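Local coordinates for methyltransferase (Thermus thermophilus, PDB 3TMA), which transfers a methyl group from S-adenosyl-L-methionine to the N2 atom of the guanosine at position 6 of tRNA(Phe), at residues 89-103 with 128-141. Sequence-based numbering, arbitrary orientation.
Sequences DPLGALERAALALPW and EVERRVGEALHRAY. With PO4 (phosphate ion), chain B.
Glu95 and Arg132 meet across two THUMP-domain helices, 90-99 and 128-141, that run in roughly the same direction, their axes crossing at -36°. Glu95 OE1 approaches the edge of the Arg132 guanidinium, 3.5 Å from NH1, in a salt bridge with the two planes 72° apart. The long arginine bends twice, packing CG on Glu95 CB and one guanidinium face over Leu91 CB. The other carboxylate oxygen, OE2, forms a long ion pair with Arg139 NH1. Arg139 NH2 also donates a nearly straight hydrogen bond (2.9 Å) to phosphate O3, while Glu95 OE1 lies 2.7 Å from O4, so an acid group there probably holds a proton.

Toward the sheet, compact valines and alanine let the helices pack closely: Val129 CG2 touches Leu91 CD2 and Leu94 CD1, and Val133 CG1 meets Ala98 CB, above Val156 and Val114. On the outer side, small Ala136 admits Glu95 CG to 3.6 Å from its CB, and Leu99 CD2 spans Ala136 CB and Ala140 CB.

At the C-terminal end, Leu137 CD2 makes a CH-pi contact over the flat Trp103 pyrrole ring, 3.9 Å from its centroid. An offset T-shaped pair (85°) puts Trp103 CD1 near Tyr141 CZ and OH. Trp103 NE1 donates to Ala98 O (2.9 Å), fixing the ring's rotation; a water joins Tyr141 OH to Leu101 O.

The phosphate Arg139 holds is probably from the crystallisation liquor, but this basic rim over an apolar seam could suit RNA phosphates, as THUMP domains bind RNA.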
loop_
_atom_site.group_PDB
_atom_site.type_symbol
_atom_site.label_atom_id
_atom_site.label_comp_id
_atom_site.label_asym_id
_atom_site.label_seq_id
_atom_site.Cartn_x
_atom_site.Cartn_y
_atom_site.Cartn_z
ATOM N N ASP A 89 23.508 4.868 28.903
ATOM C CA ASP A 89 22.765 3.618 29.063
ATOM C C ASP A 89 21.470 3.543 28.246
ATOM O O ASP A 89 20.378 3.418 28.803
ATOM C CB ASP A 89 22.494 3.363 30.550
ATOM C CG ASP A 89 21.831 2.009 30.808
ATOM O OD1 ASP A 89 21.967 1.075 29.969
ATOM O OD2 ASP A 89 21.155 1.885 31.856
ATOM N N PRO A 90 21.584 3.628 26.913
ATOM C CA PRO A 90 20.366 3.621 26.122
ATOM C C PRO A 90 19.590 2.307 26.244
ATOM O O PRO A 90 18.348 2.334 26.267
ATOM C CB PRO A 90 20.854 3.861 24.673
ATOM C CG PRO A 90 22.369 3.662 24.719
ATOM C CD PRO A 90 22.768 4.022 26.125
ATOM N N LEU A 91 20.282 1.176 26.369
ATOM C CA LEU A 91 19.548 -0.103 26.508
ATOM C C LEU A 91 18.763 -0.172 27.822
ATOM O O LEU A 91 17.634 -0.653 27.839
ATOM C CB LEU A 91 20.436 -1.342 26.335
ATOM C CG LEU A 91 21.183 -1.456 24.989
ATOM C CD1 LEU A 91 22.207 -2.612 24.961
ATOM C CD2 LEU A 91 20.195 -1.574 23.824
ATOM N N GLY A 92 19.374 0.294 28.908
ATOM C CA GLY A 92 18.697 0.380 30.206
ATOM C C GLY A 92 17.461 1.277 30.133
ATOM O O GLY A 92 16.401 0.920 30.647
ATOM N N ALA A 93 17.574 2.400 29.434
ATOM C CA ALA A 93 16.448 3.321 29.337
ATOM C C ALA A 93 15.290 2.696 28.560
ATOM O O ALA A 93 14.138 2.836 28.963
ATOM C CB ALA A 93 16.877 4.629 28.722
ATOM N N LEU A 94 15.589 1.950 27.485
ATOM C CA LEU A 94 14.542 1.255 26.726
ATOM C C LEU A 94 13.845 0.201 27.571
ATOM O O LEU A 94 12.625 0.020 27.468
ATOM C CB LEU A 94 15.075 0.609 25.432
ATOM C CG LEU A 94 15.556 1.577 24.337
ATOM C CD1 LEU A 94 16.427 0.865 23.315
ATOM C CD2 LEU A 94 14.390 2.281 23.629
ATOM N N GLU A 95 14.638 -0.570 28.322
ATOM C CA GLU A 95 14.084 -1.630 29.172
ATOM C C GLU A 95 13.151 -1.016 30.222
ATOM O O GLU A 95 12.017 -1.482 30.386
ATOM C CB GLU A 95 15.228 -2.380 29.859
ATOM C CG GLU A 95 14.801 -3.553 30.702
ATOM C CD GLU A 95 15.860 -3.908 31.766
ATOM O OE1 GLU A 95 17.067 -3.644 31.512
ATOM O OE2 GLU A 95 15.471 -4.387 32.874
ATOM N N ARG A 96 13.597 0.063 30.873
ATOM C CA ARG A 96 12.745 0.790 31.826
ATOM C C ARG A 96 11.478 1.390 31.210
ATOM O O ARG A 96 10.417 1.317 31.827
ATOM C CB ARG A 96 13.524 1.884 32.582
ATOM C CG ARG A 96 14.587 1.314 33.548
ATOM C CD ARG A 96 15.465 2.413 34.191
ATOM N NE ARG A 96 16.879 2.084 33.999
ATOM C CZ ARG A 96 17.742 2.840 33.332
ATOM N NH1 ARG A 96 17.387 4.043 32.871
ATOM N NH2 ARG A 96 18.981 2.417 33.179
ATOM N N ALA A 97 11.597 1.997 30.024
ATOM C CA ALA A 97 10.430 2.475 29.292
ATOM C C ALA A 97 9.440 1.346 28.993
ATOM O O ALA A 97 8.233 1.539 29.148
ATOM C CB ALA A 97 10.846 3.120 27.986
ATOM N N ALA A 98 9.927 0.210 28.481
ATOM C CA ALA A 98 9.020 -0.927 28.188
ATOM C C ALA A 98 8.281 -1.412 29.441
ATOM O O ALA A 98 7.065 -1.708 29.386
ATOM C CB ALA A 98 9.797 -2.105 27.574
ATOM N N LEU A 99 9.023 -1.544 30.549
ATOM C CA LEU A 99 8.443 -2.007 31.794
ATOM C C LEU A 99 7.472 -1.003 32.433
ATOM O O LEU A 99 6.643 -1.412 33.221
ATOM C CB LEU A 99 9.514 -2.396 32.822
ATOM C CG LEU A 99 10.330 -3.607 32.404
ATOM C CD1 LEU A 99 11.461 -3.836 33.427
ATOM C CD2 LEU A 99 9.416 -4.859 32.274
ATOM N N ALA A 100 7.533 0.281 32.063
ATOM C CA ALA A 100 6.578 1.245 32.606
ATOM C C ALA A 100 5.242 1.281 31.819
ATOM O O ALA A 100 4.305 1.982 32.218
ATOM C CB ALA A 100 7.209 2.625 32.688
ATOM N N LEU A 101 5.177 0.578 30.685
ATOM C CA LEU A 101 3.960 0.534 29.844
ATOM C C LEU A 101 3.054 -0.665 30.197
ATOM O O LEU A 101 3.571 -1.718 30.604
ATOM C CB LEU A 101 4.351 0.405 28.371
ATOM C CG LEU A 101 5.051 1.655 27.793
ATOM C CD1 LEU A 101 5.543 1.389 26.356
ATOM C CD2 LEU A 101 4.109 2.928 27.929
ATOM N N PRO A 102 1.740 -0.556 29.881
ATOM C CA PRO A 102 0.827 -1.718 29.888
ATOM C C PRO A 102 0.963 -2.573 28.611
ATOM O O PRO A 102 1.199 -2.026 27.532
ATOM C CB PRO A 102 -0.563 -1.060 29.964
ATOM C CG PRO A 102 -0.376 0.246 29.129
ATOM C CD PRO A 102 1.066 0.691 29.412
ATOM N N TRP A 103 0.796 -3.891 28.727
ATOM C CA TRP A 103 0.806 -4.807 27.570
ATOM C C TRP A 103 -0.344 -5.818 27.666
ATOM O O TRP A 103 -0.108 -7.017 27.781
ATOM C CB TRP A 103 2.153 -5.563 27.446
ATOM C CG TRP A 103 3.369 -4.659 27.441
ATOM C CD1 TRP A 103 4.050 -4.213 28.548
ATOM C CD2 TRP A 103 4.049 -4.095 26.303
ATOM N NE1 TRP A 103 5.091 -3.410 28.175
ATOM C CE2 TRP A 103 5.132 -3.327 26.804
ATOM C CE3 TRP A 103 3.799 -4.086 24.924
ATOM C CZ2 TRP A 103 5.979 -2.552 25.961
ATOM C CZ3 TRP A 103 4.658 -3.336 24.079
ATOM C CH2 TRP A 103 5.710 -2.560 24.606
ATOM N N GLU A 128 20.346 -6.593 19.961
ATOM C CA GLU A 128 20.549 -6.270 21.413
ATOM C C GLU A 128 19.286 -5.698 22.092
ATOM O O GLU A 128 19.000 -5.981 23.288
ATOM C CB GLU A 128 21.685 -5.274 21.616
ATOM C CG GLU A 128 23.077 -5.869 21.559
ATOM C CD GLU A 128 24.165 -4.796 21.687
ATOM O OE1 GLU A 128 24.380 -4.044 20.712
ATOM O OE2 GLU A 128 24.787 -4.685 22.767
ATOM N N VAL A 129 18.591 -4.823 21.364
ATOM C CA VAL A 129 17.362 -4.217 21.847
ATOM C C VAL A 129 16.316 -5.314 22.026
ATOM O O VAL A 129 15.616 -5.354 23.039
ATOM C CB VAL A 129 16.829 -3.152 20.855
ATOM C CG1 VAL A 129 15.423 -2.670 21.273
ATOM C CG2 VAL A 129 17.776 -1.919 20.789
ATOM N N GLU A 130 16.175 -6.185 21.026
ATOM C CA GLU A 130 15.230 -7.297 21.135
ATOM C C GLU A 130 15.516 -8.182 22.336
ATOM O O GLU A 130 14.593 -8.619 23.055
ATOM C CB GLU A 130 15.180 -8.120 19.843
ATOM C CG GLU A 130 14.693 -7.240 18.643
ATOM C CD GLU A 130 14.793 -7.962 17.268
ATOM O OE1 GLU A 130 15.285 -9.105 17.244
ATOM O OE2 GLU A 130 14.397 -7.376 16.216
ATOM N N ARG A 131 16.769 -8.477 22.578
ATOM C CA ARG A 131 17.066 -9.348 23.711
ATOM C C ARG A 131 16.757 -8.664 25.032
ATOM O O ARG A 131 16.087 -9.240 25.888
ATOM C CB ARG A 131 18.504 -9.851 23.698
ATOM C CG ARG A 131 18.908 -10.528 25.010
ATOM C CD ARG A 131 20.144 -11.354 24.790
ATOM N NE ARG A 131 21.347 -10.545 24.696
ATOM C CZ ARG A 131 22.122 -10.256 25.737
ATOM N NH1 ARG A 131 23.254 -9.571 25.554
ATOM N NH2 ARG A 131 21.797 -10.706 26.956
ATOM N N ARG A 132 17.243 -7.432 25.205
ATOM C CA ARG A 132 17.067 -6.731 26.486
ATOM C C ARG A 132 15.557 -6.465 26.804
ATOM O O ARG A 132 15.058 -6.800 27.881
ATOM C CB ARG A 132 17.847 -5.412 26.480
ATOM C CG ARG A 132 17.591 -4.537 27.749
ATOM C CD ARG A 132 18.482 -4.991 28.935
ATOM N NE ARG A 132 19.891 -4.843 28.578
ATOM C CZ ARG A 132 20.677 -3.889 29.066
ATOM N NH1 ARG A 132 20.202 -3.027 29.966
ATOM N NH2 ARG A 132 21.924 -3.783 28.636
ATOM N N VAL A 133 14.834 -5.952 25.823
ATOM C CA VAL A 133 13.393 -5.705 25.966
ATOM C C VAL A 133 12.581 -7.016 26.125
ATOM O O VAL A 133 11.849 -7.154 27.079
ATOM C CB VAL A 133 12.865 -4.804 24.851
ATOM C CG1 VAL A 133 11.288 -4.721 24.875
ATOM C CG2 VAL A 133 13.481 -3.366 25.007
ATOM N N GLY A 134 12.803 -7.984 25.244
ATOM C CA GLY A 134 12.141 -9.282 25.303
ATOM C C GLY A 134 12.345 -10.054 26.598
ATOM O O GLY A 134 11.387 -10.621 27.138
ATOM N N GLU A 135 13.577 -10.089 27.104
ATOM C CA GLU A 135 13.830 -10.804 28.350
ATOM C C GLU A 135 13.179 -10.099 29.522
ATOM O O GLU A 135 12.652 -10.781 30.393
ATOM C CB GLU A 135 15.328 -11.058 28.614
ATOM C CG GLU A 135 15.912 -12.067 27.609
ATOM C CD GLU A 135 17.380 -12.407 27.831
ATOM O OE1 GLU A 135 18.141 -11.600 28.454
ATOM O OE2 GLU A 135 17.779 -13.491 27.345
ATOM N N ALA A 136 13.107 -8.756 29.476
ATOM C CA ALA A 136 12.437 -7.987 30.549
ATOM C C ALA A 136 10.934 -8.287 30.549
ATOM O O ALA A 136 10.323 -8.537 31.627
ATOM C CB ALA A 136 12.673 -6.465 30.394
ATOM N N LEU A 137 10.339 -8.310 29.351
ATOM C CA LEU A 137 8.919 -8.648 29.250
ATOM C C LEU A 137 8.623 -10.086 29.610
ATOM O O LEU A 137 7.594 -10.364 30.240
ATOM C CB LEU A 137 8.308 -8.266 27.880
ATOM C CG LEU A 137 8.307 -6.763 27.606
ATOM C CD1 LEU A 137 7.938 -6.418 26.105
ATOM C CD2 LEU A 137 7.434 -6.026 28.588
ATOM N N HIS A 138 9.467 -11.016 29.166
ATOM C CA HIS A 138 9.251 -12.426 29.461
ATOM C C HIS A 138 9.285 -12.615 30.976
ATOM O O HIS A 138 8.499 -13.390 31.567
ATOM C CB HIS A 138 10.338 -13.293 28.786
ATOM C CG HIS A 138 10.374 -14.711 29.267
ATOM N ND1 HIS A 138 9.348 -15.603 29.031
ATOM C CD2 HIS A 138 11.295 -15.383 29.998
ATOM C CE1 HIS A 138 9.634 -16.763 29.606
ATOM N NE2 HIS A 138 10.805 -16.653 30.204
ATOM N N ARG A 139 10.203 -11.914 31.626
ATOM C CA ARG A 139 10.323 -12.032 33.082
ATOM C C ARG A 139 9.130 -11.430 33.839
ATOM O O ARG A 139 8.706 -11.952 34.877
ATOM C CB ARG A 139 11.658 -11.443 33.527
ATOM C CG ARG A 139 11.735 -11.171 35.044
ATOM C CD ARG A 139 12.379 -9.797 35.282
ATOM N NE ARG A 139 13.821 -9.908 35.140
ATOM C CZ ARG A 139 14.591 -9.005 34.543
ATOM N NH1 ARG A 139 14.055 -7.905 34.033
ATOM N NH2 ARG A 139 15.900 -9.199 34.460
ATOM N N ALA A 140 8.577 -10.315 33.327
ATOM C CA ALA A 140 7.420 -9.651 33.985
ATOM C C ALA A 140 6.093 -10.370 33.684
ATOM O O ALA A 140 5.184 -10.365 34.523
ATOM C CB ALA A 140 7.302 -8.158 33.564
ATOM N N TYR A 141 5.983 -10.955 32.480
ATOM C CA TYR A 141 4.714 -11.487 31.944
ATOM C C TYR A 141 4.658 -13.033 31.880
ATOM O O TYR A 141 3.585 -13.634 31.893
ATOM C CB TYR A 141 4.381 -10.854 30.572
ATOM C CG TYR A 141 3.910 -9.411 30.707
ATOM C CD1 TYR A 141 2.553 -9.092 30.655
ATOM C CD2 TYR A 141 4.821 -8.373 30.936
ATOM C CE1 TYR A 141 2.109 -7.771 30.864
ATOM C CE2 TYR A 141 4.390 -7.075 31.212
ATOM C CZ TYR A 141 3.020 -6.795 31.186
ATOM O OH TYR A 141 2.583 -5.518 31.357
HETATM P P PO4 B . 18.510 -6.703 33.298
HETATM O O1 PO4 B . 18.542 -6.664 34.814
HETATM O O2 PO4 B . 19.608 -7.623 32.801
HETATM O O3 PO4 B . 17.191 -7.234 32.778
HETATM O O4 PO4 B . 18.738 -5.305 32.765
HETATM O O HOH W 1 4.795 -4.110 32.012
#